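Local coordinates for amidohydrolase (Staphylococcus aureus, PDB 3NUR), which probably hydrolyses carbon-nitrogen bonds in an unidentified amide substrate, using a metal site carried by a TIM-barrel fold, at residues H234-G239 with E272-S277; G223-V228 with W254-P259; Y31-I36 with Q112-Q117. All blocks are in the same frame, centred on the assembly; numbering follows the deposited sequence. Where two conformers were deposited one is given.

Overall arrangement
All three contacts lie in one TIM barrel, whose bound calcium ion is held by E28, H30, H192 and D316, and are made by the helices and loops around its strands. Contacts 1 and 2 share helix 223-237: contact 2, at the active-site end, engages its first turns and contact 1 its last. The centres of contacts 1 and 2 are 19 Å apart. Their partner segments follow later in the chain, in the same order. Contact 3 lies on the other side of the chain's centre, its own centre 28 Å from that of contact 2 and 36 Å from that of contact 1. The H225 side chain of contact 2 is about 7 Å from the metal, that of Y31 in contact 3 about 11 Å.

Contact 1 (H234-G239 with E272-S277); sequences HLVLSG and EHLNHS
With chi1 at 63°, H273 holds CG between its own backbone N and carbonyl carbon, and the NE2 edge of its ring reaches the carbonyl of L237. L274 turns the other way, CG opposite its carbonyl carbon (chi1 -57°), and carries both methyls to the same helix end. H273 NE2 donates to L237 O over 2.7 Å, and the N-H points almost straight at the oxygen (177°). The bond lies in the imidazole plane as well as the carbonyl plane, which favours this turn of the ring; L274 CG, resting against one face of the imidazole, restrains it further. Histidine suits this place because the ring N-H supplies a donor to a carbonyl at the close of the helix, where the oxygens probably carry extra negative polarisation.

L274 makes the apolar part of the contact. Its CD2 sits 3.5 Å from V236 O and 3.7 Å from G239 CA, while CD1 packs against L237 CD2 at 4.3 Å and V236 CG1 at 4.4 Å. A branched leucine can thus cover the backbone of the turn with one methyl and meet two side chains with the other. Y281 of helix 278-284 touches both L274 and V236 and continues this apolar patch.

G239 adopts positive phi, which glycine tolerates easily, and two bonds run back into the last turn, one of them G239 N to V236 O at 3.1 Å; together these make a Schellman motif. The contact fastens this capped end of helix 223-237 to the loop between helices 262-268 and 278-284, tying together neighbouring beta-alpha units of the TIM barrel.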
loop_
_atom_site.group_PDB
_atom_site.type_symbol
_atom_site.label_atom_id
_atom_site.label_comp_id
_atom_site.label_asym_id
_atom_site.label_seq_id
_atom_site.Cartn_x
_atom_site.Cartn_y
_atom_site.Cartn_z
ATOM N N HIS A 234 4.735 -12.378 -7.564
ATOM C CA HIS A 234 3.746 -13.222 -8.252
ATOM C C HIS A 234 3.012 -12.398 -9.324
ATOM O O HIS A 234 2.790 -12.876 -10.435
ATOM C CB HIS A 234 2.702 -13.736 -7.242
ATOM C CG HIS A 234 3.041 -15.060 -6.649
ATOM N ND1 HIS A 234 2.377 -16.212 -7.042
ATOM C CD2 HIS A 234 3.934 -15.374 -5.680
ATOM C CE1 HIS A 234 2.890 -17.192 -6.314
ATOM N NE2 HIS A 234 3.841 -16.740 -5.485
ATOM N N LEU A 235 2.640 -11.157 -8.979
ATOM C CA LEU A 235 1.901 -10.274 -9.885
ATOM C C LEU A 235 2.708 -9.963 -11.143
ATOM O O LEU A 235 2.193 -10.066 -12.247
ATOM C CB LEU A 235 1.458 -8.988 -9.164
ATOM C CG LEU A 235 0.606 -9.168 -7.876
ATOM C CD1 LEU A 235 0.159 -7.807 -7.327
ATOM C CD2 LEU A 235 -0.626 -10.033 -8.119
ATOM N N VAL A 236 3.998 -9.705 -10.980
ATOM C CA VAL A 236 4.899 -9.440 -12.095
ATOM C C VAL A 236 5.078 -10.702 -12.952
ATOM O O VAL A 236 4.923 -10.623 -14.164
ATOM C CB VAL A 236 6.252 -8.874 -11.584
ATOM C CG1 VAL A 236 7.318 -8.876 -12.679
ATOM C CG2 VAL A 236 6.073 -7.475 -10.995
ATOM N N LEU A 237 5.448 -11.836 -12.326
ATOM C CA LEU A 237 5.695 -13.106 -13.024
ATOM C C LEU A 237 4.490 -13.641 -13.792
ATOM O O LEU A 237 4.676 -14.302 -14.818
ATOM C CB LEU A 237 6.264 -14.187 -12.068
ATOM C CG LEU A 237 7.580 -13.854 -11.353
ATOM C CD1 LEU A 237 7.985 -14.985 -10.422
ATOM C CD2 LEU A 237 8.711 -13.519 -12.349
ATOM N N SER A 238 3.270 -13.327 -13.317
ATOM C CA SER A 238 2.021 -13.753 -13.983
ATOM C C SER A 238 1.690 -12.928 -15.257
ATOM O O SER A 238 0.723 -13.254 -15.955
ATOM C CB SER A 238 0.843 -13.717 -13.017
ATOM O OG SER A 238 0.399 -12.393 -12.769
ATOM N N GLY A 239 2.460 -11.864 -15.518
ATOM C CA GLY A 239 2.279 -11.015 -16.696
ATOM C C GLY A 239 1.213 -9.938 -16.638
ATOM O O GLY A 239 0.833 -9.389 -17.684
ATOM N N GLU A 272 11.292 -15.835 -19.136
ATOM C CA GLU A 272 11.360 -15.521 -20.565
ATOM C C GLU A 272 10.025 -15.283 -21.256
ATOM O O GLU A 272 10.009 -14.729 -22.351
ATOM C CB GLU A 272 12.266 -16.515 -21.322
ATOM C CG GLU A 272 13.724 -16.446 -20.886
ATOM C CD GLU A 272 14.464 -15.163 -21.207
ATOM O OE1 GLU A 272 14.746 -14.924 -22.404
ATOM O OE2 GLU A 272 14.783 -14.408 -20.260
ATOM N N HIS A 273 8.906 -15.656 -20.604
ATOM C CA HIS A 273 7.548 -15.429 -21.099
ATOM C C HIS A 273 7.104 -13.953 -20.954
ATOM O O HIS A 273 6.086 -13.563 -21.533
ATOM C CB HIS A 273 6.560 -16.341 -20.359
ATOM C CG HIS A 273 6.491 -16.053 -18.887
ATOM N ND1 HIS A 273 7.500 -16.443 -18.033
ATOM C CD2 HIS A 273 5.542 -15.401 -18.177
ATOM C CE1 HIS A 273 7.143 -16.005 -16.835
ATOM N NE2 HIS A 273 5.962 -15.402 -16.867
ATOM N N LEU A 274 7.843 -13.146 -20.175
ATOM C CA LEU A 274 7.511 -11.732 -19.988
ATOM C C LEU A 274 8.155 -10.884 -21.076
ATOM O O LEU A 274 9.184 -11.274 -21.630
ATOM C CB LEU A 274 7.967 -11.227 -18.612
ATOM C CG LEU A 274 7.407 -11.983 -17.382
ATOM C CD1 LEU A 274 8.083 -11.480 -16.088
ATOM C CD2 LEU A 274 5.874 -11.840 -17.297
ATOM N N ASN A 275 7.575 -9.712 -21.353
ATOM C CA ASN A 275 8.135 -8.806 -22.365
ATOM C C ASN A 275 9.436 -8.139 -21.931
ATOM O O ASN A 275 10.239 -7.749 -22.787
ATOM C CB ASN A 275 7.108 -7.729 -22.716
ATOM C CG ASN A 275 5.898 -8.239 -23.464
ATOM O OD1 ASN A 275 5.901 -9.321 -24.055
ATOM N ND2 ASN A 275 4.835 -7.451 -23.465
ATOM N N HIS A 276 9.610 -7.937 -20.602
ATOM C CA HIS A 276 10.747 -7.211 -20.044
ATOM C C HIS A 276 11.467 -8.022 -18.976
ATOM O O HIS A 276 10.945 -9.046 -18.520
ATOM C CB HIS A 276 10.247 -5.896 -19.402
ATOM C CG HIS A 276 9.355 -5.084 -20.305
ATOM N ND1 HIS A 276 9.875 -4.330 -21.341
ATOM C CD2 HIS A 276 8.003 -4.984 -20.322
ATOM C CE1 HIS A 276 8.828 -3.771 -21.942
ATOM N NE2 HIS A 276 7.678 -4.158 -21.382
ATOM N N SER A 277 12.645 -7.526 -18.536
ATOM C CA SER A 277 13.374 -8.180 -17.446
ATOM C C SER A 277 12.541 -8.000 -16.170
ATOM O O SER A 277 11.724 -7.069 -16.096
ATOM C CB SER A 277 14.753 -7.558 -17.262
ATOM O OG SER A 277 14.667 -6.272 -16.669
#

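Contact 2 (G223-V228 with W254-P259); sequences GWHIDV and WGEFIP
H225 ND1 donates to E256 OE1 at 2.8 Å, a moderately bent bond (148°) that uses the syn lone pair of the carboxylate. OE1 lies near the ring plane at the ND1 edge, and the imidazole and carboxylate planes are nearly coplanar. Histidine suits the place by offering a ring N-H to the acid. The bend of E256 at chi2 (-71°) turns the carboxylate toward the imidazole. V228, a compact branched residue, lays CG1 over the carboxylate face, 3.2 Å from E256 CD, and probably restricts its movement. An apolar pair lies alongside: the flat phenyl face of F257 takes the I226 CD1 methyl, a CH-pi contact 3.6 Å from the ring centroid, while H225 CB meets the rim at F257 CE2 (3.8 Å).

These groups link the start of helix 223-237 to the loop that follows strand 249-251 of the TIM barrel, the end of the strands where this fold keeps its active site; the H225 side chain is about 7 Å from the bound calcium ion.

Further out, H253 ND1 bonds E256 OE2, so the glutamate's two oxygens serve two histidines, and W224 CD1 lies over one face of the H225 ring, toward its rim. Y222 meets the F257 ring edge-to-face. The loop is shaped by a type I' turn from G255 to I258; G255 occupies backbone angles where a side chain would be jammed.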
loop_
_atom_site.group_PDB
_atom_site.type_symbol
_atom_site.label_atom_id
_atom_site.label_comp_id
_atom_site.label_asym_id
_atom_site.label_seq_id
_atom_site.Cartn_x
_atom_site.Cartn_y
_atom_site.Cartn_z
ATOM N N GLY A 223 8.056 -11.329 8.896
ATOM C CA GLY A 223 7.206 -12.224 8.137
ATOM C C GLY A 223 6.179 -11.644 7.185
ATOM O O GLY A 223 6.067 -12.114 6.047
ATOM N N TRP A 224 5.372 -10.685 7.645
ATOM C CA TRP A 224 4.343 -10.216 6.725
ATOM C C TRP A 224 4.881 -9.314 5.623
ATOM O O TRP A 224 4.229 -9.136 4.599
ATOM C CB TRP A 224 3.060 -9.757 7.425
ATOM C CG TRP A 224 3.102 -8.480 8.228
ATOM C CD1 TRP A 224 3.904 -7.398 8.026
ATOM C CD2 TRP A 224 2.109 -8.070 9.178
ATOM N NE1 TRP A 224 3.512 -6.355 8.837
ATOM C CE2 TRP A 224 2.412 -6.742 9.556
ATOM C CE3 TRP A 224 1.000 -8.708 9.762
ATOM C CZ2 TRP A 224 1.661 -6.044 10.520
ATOM C CZ3 TRP A 224 0.271 -8.026 10.729
ATOM C CH2 TRP A 224 0.590 -6.706 11.087
ATOM N N HIS A 225 6.117 -8.823 5.815
ATOM C CA HIS A 225 6.835 -8.013 4.820
ATOM C C HIS A 225 7.414 -8.948 3.748
ATOM O O HIS A 225 7.282 -8.689 2.547
ATOM C CB HIS A 225 7.907 -7.165 5.523
ATOM C CG HIS A 225 7.274 -6.211 6.493
ATOM N ND1 HIS A 225 6.495 -5.159 6.055
ATOM C CD2 HIS A 225 7.243 -6.244 7.850
ATOM C CE1 HIS A 225 6.040 -4.562 7.155
ATOM N NE2 HIS A 225 6.473 -5.174 8.259
ATOM N N ILE A 226 8.013 -10.074 4.184
ATOM C CA ILE A 226 8.504 -11.103 3.263
ATOM C C ILE A 226 7.324 -11.540 2.386
ATOM O O ILE A 226 7.444 -11.593 1.155
ATOM C CB ILE A 226 9.050 -12.310 4.077
ATOM C CG1 ILE A 226 10.352 -11.948 4.815
ATOM C CG2 ILE A 226 9.179 -13.572 3.208
ATOM C CD1 ILE A 226 11.672 -11.778 3.921
ATOM N N ASP A 227 6.167 -11.794 3.036
ATOM C CA ASP A 227 4.961 -12.237 2.347
ATOM C C ASP A 227 4.474 -11.282 1.237
ATOM O O ASP A 227 4.238 -11.719 0.098
ATOM C CB ASP A 227 3.878 -12.522 3.383
ATOM C CG ASP A 227 2.626 -13.104 2.810
ATOM O OD1 ASP A 227 2.461 -14.340 2.891
ATOM O OD2 ASP A 227 1.757 -12.314 2.362
ATOM N N VAL A 228 4.349 -9.979 1.548
ATOM C CA VAL A 228 3.871 -9.021 0.543
ATOM C C VAL A 228 4.840 -8.841 -0.639
ATOM O O VAL A 228 4.380 -8.677 -1.770
ATOM C CB VAL A 228 3.321 -7.718 1.164
ATOM C CG1 VAL A 228 4.406 -6.977 1.899
ATOM C CG2 VAL A 228 2.650 -6.831 0.117
ATOM N N TRP A 254 9.899 0.206 2.264
ATOM C CA TRP A 254 11.052 0.296 1.373
ATOM C C TRP A 254 11.093 -0.777 0.268
ATOM O O TRP A 254 12.170 -1.125 -0.233
ATOM C CB TRP A 254 12.369 0.336 2.200
ATOM C CG TRP A 254 12.531 1.572 3.048
ATOM C CD1 TRP A 254 12.665 1.621 4.405
ATOM C CD2 TRP A 254 12.644 2.929 2.582
ATOM N NE1 TRP A 254 12.832 2.926 4.819
ATOM C CE2 TRP A 254 12.846 3.747 3.720
ATOM C CE3 TRP A 254 12.624 3.529 1.311
ATOM C CZ2 TRP A 254 13.024 5.132 3.625
ATOM C CZ3 TRP A 254 12.734 4.913 1.222
ATOM C CH2 TRP A 254 12.929 5.698 2.367
ATOM N N GLY A 255 9.925 -1.278 -0.120
ATOM C CA GLY A 255 9.853 -2.289 -1.172
ATOM C C GLY A 255 9.672 -3.714 -0.707
ATOM O O GLY A 255 9.731 -4.635 -1.536
ATOM N N GLU A 256 9.426 -3.929 0.620
ATOM C CA GLU A 256 9.109 -5.275 1.143
ATOM C C GLU A 256 10.152 -6.312 0.720
ATOM O O GLU A 256 9.807 -7.426 0.298
ATOM C CB GLU A 256 7.685 -5.683 0.676
ATOM C CG GLU A 256 6.621 -4.608 0.942
ATOM C CD GLU A 256 6.203 -4.368 2.383
ATOM O OE1 GLU A 256 6.836 -4.931 3.304
ATOM O OE2 GLU A 256 5.196 -3.649 2.592
ATOM N N PHE A 257 11.430 -5.921 0.876
ATOM C CA PHE A 257 12.684 -6.639 0.584
ATOM C C PHE A 257 13.059 -6.726 -0.889
ATOM O O PHE A 257 14.207 -7.057 -1.185
ATOM C CB PHE A 257 12.673 -8.062 1.146
ATOM C CG PHE A 257 12.656 -8.156 2.643
ATOM C CD1 PHE A 257 13.847 -8.241 3.362
ATOM C CD2 PHE A 257 11.450 -8.231 3.337
ATOM C CE1 PHE A 257 13.832 -8.390 4.745
ATOM C CE2 PHE A 257 11.436 -8.372 4.724
ATOM C CZ PHE A 257 12.628 -8.486 5.410
ATOM N N ILE A 258 12.102 -6.506 -1.812
ATOM C CA ILE A 258 12.375 -6.666 -3.251
ATOM C C ILE A 258 13.630 -5.890 -3.766
ATOM O O ILE A 258 14.438 -6.504 -4.478
ATOM C CB ILE A 258 11.126 -6.398 -4.131
ATOM C CG1 ILE A 258 10.026 -7.424 -3.818
ATOM C CG2 ILE A 258 11.509 -6.468 -5.661
ATOM C CD1 ILE A 258 8.604 -6.914 -4.198
ATOM N N PRO A 259 13.843 -4.594 -3.407
ATOM C CA PRO A 259 15.030 -3.883 -3.917
ATOM C C PRO A 259 16.368 -4.499 -3.550
ATOM O O PRO A 259 17.347 -4.237 -4.241
ATOM C CB PRO A 259 14.879 -2.467 -3.334
ATOM C CG PRO A 259 13.389 -2.321 -3.136
ATOM C CD PRO A 259 12.995 -3.676 -2.604
#

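Contact 3 (Y31-I36 with Q112-Q117); sequences YVIEDI and QKANDQ
Y31, I33 and I36 all point toward helix 104-124 and meet its A114, the tyrosine with its hydroxyl and each isoleucine with CD1. Y31 OH comes to 3.8 Å from A114 CB, while the edge of its ring faces I33 CD1. In one of two modelled conformers of I33, that methyl lies against the helix backbone, 3.7 Å from A114 CA. I36 also brings CD1 to within 3.7 Å of A114 CB and brushes K113. A small alanine suits the place where these three longer side chains converge.

In the same conformer I33 runs at a slant to Q117. The isoleucine holds CG1 opposite its carbonyl carbon (chi1 -66°) and spreads both branches over the glutamine: CD1 touches Q117 CB at 3.7 Å, and CG2 packs on the amide, 3.5 Å from NE2. The amide's polar end stays hydrated, a water donating to Q117 OE1 at 3.0 Å and weakly to D35 OD2.

A second water ties the Y31 hydroxyl across: OH donates to it at 2.7 Å, and it donates in turn to N115 OD1 at 2.8 Å. N115 is anchored through ND2 to E146 and the T134 carbonyl, and Y94 meets the Y31 ring edge-to-face.

Strand 24-31, which supplies the metal ligands E28 and H30, is thus packed through its last residue, the turn that follows and the start of helix 34-39 against the helix following strand 87-94, as first and second beta-alpha units neighbour each other in a TIM barrel.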
loop_
_atom_site.group_PDB
_atom_site.type_symbol
_atom_site.label_atom_id
_atom_site.label_comp_id
_atom_site.label_asym_id
_atom_site.label_seq_id
_atom_site.Cartn_x
_atom_site.Cartn_y
_atom_site.Cartn_z
ATOM N N TYR A 31 -7.185 4.509 8.682
ATOM C CA TYR A 31 -8.358 4.802 9.487
ATOM C C TYR A 31 -9.122 3.503 9.727
ATOM O O TYR A 31 -8.993 2.568 8.950
ATOM C CB TYR A 31 -9.277 5.846 8.788
ATOM C CG TYR A 31 -10.108 5.268 7.668
ATOM C CD1 TYR A 31 -9.562 5.071 6.404
ATOM C CD2 TYR A 31 -11.408 4.809 7.897
ATOM C CE1 TYR A 31 -10.299 4.489 5.385
ATOM C CE2 TYR A 31 -12.152 4.209 6.885
ATOM C CZ TYR A 31 -11.585 4.043 5.632
ATOM O OH TYR A 31 -12.283 3.453 4.617
ATOM N N VAL A 32 -9.962 3.471 10.774
ATOM C CA VAL A 32 -10.900 2.366 10.994
ATOM C C VAL A 32 -12.204 3.028 11.411
ATOM O O VAL A 32 -12.196 4.211 11.796
ATOM C CB VAL A 32 -10.441 1.268 12.000
ATOM C CG1 VAL A 32 -9.103 0.646 11.594
ATOM C CG2 VAL A 32 -10.396 1.786 13.445
ATOM N N ILE A 33 -13.310 2.267 11.313
ATOM C CA ILE A 33 -14.629 2.732 11.740
ATOM C C ILE A 33 -15.080 1.803 12.868
ATOM O O ILE A 33 -15.181 0.588 12.675
ATOM C CB ILE A 33 -15.635 2.835 10.566
ATOM C CG1 ILE A 33 -15.193 3.937 9.584
ATOM C CG2 ILE A 33 -17.065 3.115 11.088
ATOM C CD1 ILE A 33 -15.567 3.683 8.188
ATOM N N GLU A 34 -15.296 2.380 14.067
ATOM C CA GLU A 34 -15.674 1.622 15.274
ATOM C C GLU A 34 -16.795 0.602 15.048
ATOM O O GLU A 34 -16.624 -0.565 15.403
ATOM C CB GLU A 34 -16.019 2.577 16.421
ATOM C CG GLU A 34 -16.072 1.895 17.777
ATOM C CD GLU A 34 -16.506 2.826 18.892
ATOM O OE1 GLU A 34 -15.643 3.565 19.417
ATOM O OE2 GLU A 34 -17.714 2.838 19.221
ATOM N N ASP A 35 -17.904 1.030 14.413
ATOM C CA ASP A 35 -19.047 0.158 14.125
ATOM C C ASP A 35 -18.696 -1.002 13.198
ATOM O O ASP A 35 -19.239 -2.098 13.366
ATOM C CB ASP A 35 -20.239 0.970 13.603
ATOM C CG ASP A 35 -20.967 1.799 14.664
ATOM O OD1 ASP A 35 -20.586 1.715 15.861
ATOM O OD2 ASP A 35 -21.922 2.528 14.297
ATOM N N ILE A 36 -17.741 -0.785 12.260
ATOM C CA ILE A 36 -17.275 -1.829 11.340
ATOM C C ILE A 36 -16.357 -2.756 12.115
ATOM O O ILE A 36 -16.421 -3.972 11.915
ATOM C CB ILE A 36 -16.632 -1.244 10.043
ATOM C CG1 ILE A 36 -17.691 -0.472 9.242
ATOM C CG2 ILE A 36 -15.958 -2.347 9.170
ATOM C CD1 ILE A 36 -17.209 0.221 8.042
ATOM N N GLN A 112 -18.472 -1.328 1.316
ATOM C CA GLN A 112 -19.304 -0.212 0.831
ATOM C C GLN A 112 -19.520 0.835 1.924
ATOM O O GLN A 112 -19.407 2.033 1.667
ATOM C CB GLN A 112 -20.664 -0.709 0.335
ATOM C CG GLN A 112 -20.579 -1.355 -1.031
ATOM C CD GLN A 112 -21.861 -2.062 -1.425
ATOM O OE1 GLN A 112 -22.039 -2.459 -2.580
ATOM N NE2 GLN A 112 -22.768 -2.266 -0.473
ATOM N N LYS A 113 -19.774 0.383 3.136
ATOM C CA LYS A 113 -19.985 1.249 4.274
ATOM C C LYS A 113 -18.716 2.024 4.627
ATOM O O LYS A 113 -18.780 3.228 4.895
ATOM C CB LYS A 113 -20.361 0.392 5.458
ATOM C CG LYS A 113 -21.014 1.171 6.591
ATOM C CD LYS A 113 -22.447 0.754 6.700
ATOM C CE LYS A 113 -22.636 -0.742 6.566
ATOM N NZ LYS A 113 -24.061 -1.096 6.495
ATOM N N ALA A 114 -17.562 1.297 4.616
ATOM C CA ALA A 114 -16.316 1.959 4.957
ATOM C C ALA A 114 -16.054 3.066 3.932
ATOM O O ALA A 114 -15.782 4.208 4.327
ATOM C CB ALA A 114 -15.169 0.954 4.992
ATOM N N ASN A 115 -16.171 2.745 2.620
ATOM C CA ASN A 115 -15.929 3.722 1.544
ATOM C C ASN A 115 -16.875 4.929 1.616
ATOM O O ASN A 115 -16.431 6.070 1.453
ATOM C CB ASN A 115 -15.996 3.048 0.177
ATOM C CG ASN A 115 -14.893 2.027 0.001
ATOM O OD1 ASN A 115 -13.747 2.241 0.426
ATOM N ND2 ASN A 115 -15.196 0.940 -0.688
ATOM N N ASP A 116 -18.155 4.682 1.909
ATOM C CA ASP A 116 -19.135 5.771 2.037
ATOM C C ASP A 116 -18.801 6.680 3.209
ATOM O O ASP A 116 -18.872 7.902 3.058
ATOM C CB ASP A 116 -20.566 5.215 2.190
ATOM C CG ASP A 116 -21.209 4.766 0.883
ATOM O OD1 ASP A 116 -20.650 5.076 -0.198
ATOM O OD2 ASP A 116 -22.286 4.134 0.939
ATOM N N GLN A 117 -18.437 6.096 4.368
ATOM C CA GLN A 117 -18.108 6.903 5.551
ATOM C C GLN A 117 -16.834 7.699 5.314
ATOM O O GLN A 117 -16.745 8.861 5.716
ATOM C CB GLN A 117 -18.005 6.050 6.820
ATOM C CG GLN A 117 -19.361 5.556 7.319
ATOM C CD GLN A 117 -19.316 5.104 8.757
ATOM O OE1 GLN A 117 -18.881 5.831 9.660
ATOM N NE2 GLN A 117 -19.811 3.905 9.008
HETATM O O HOH W 1 -11.593 3.019 2.081
HETATM O O HOH W 2 -20.225 4.463 11.976
#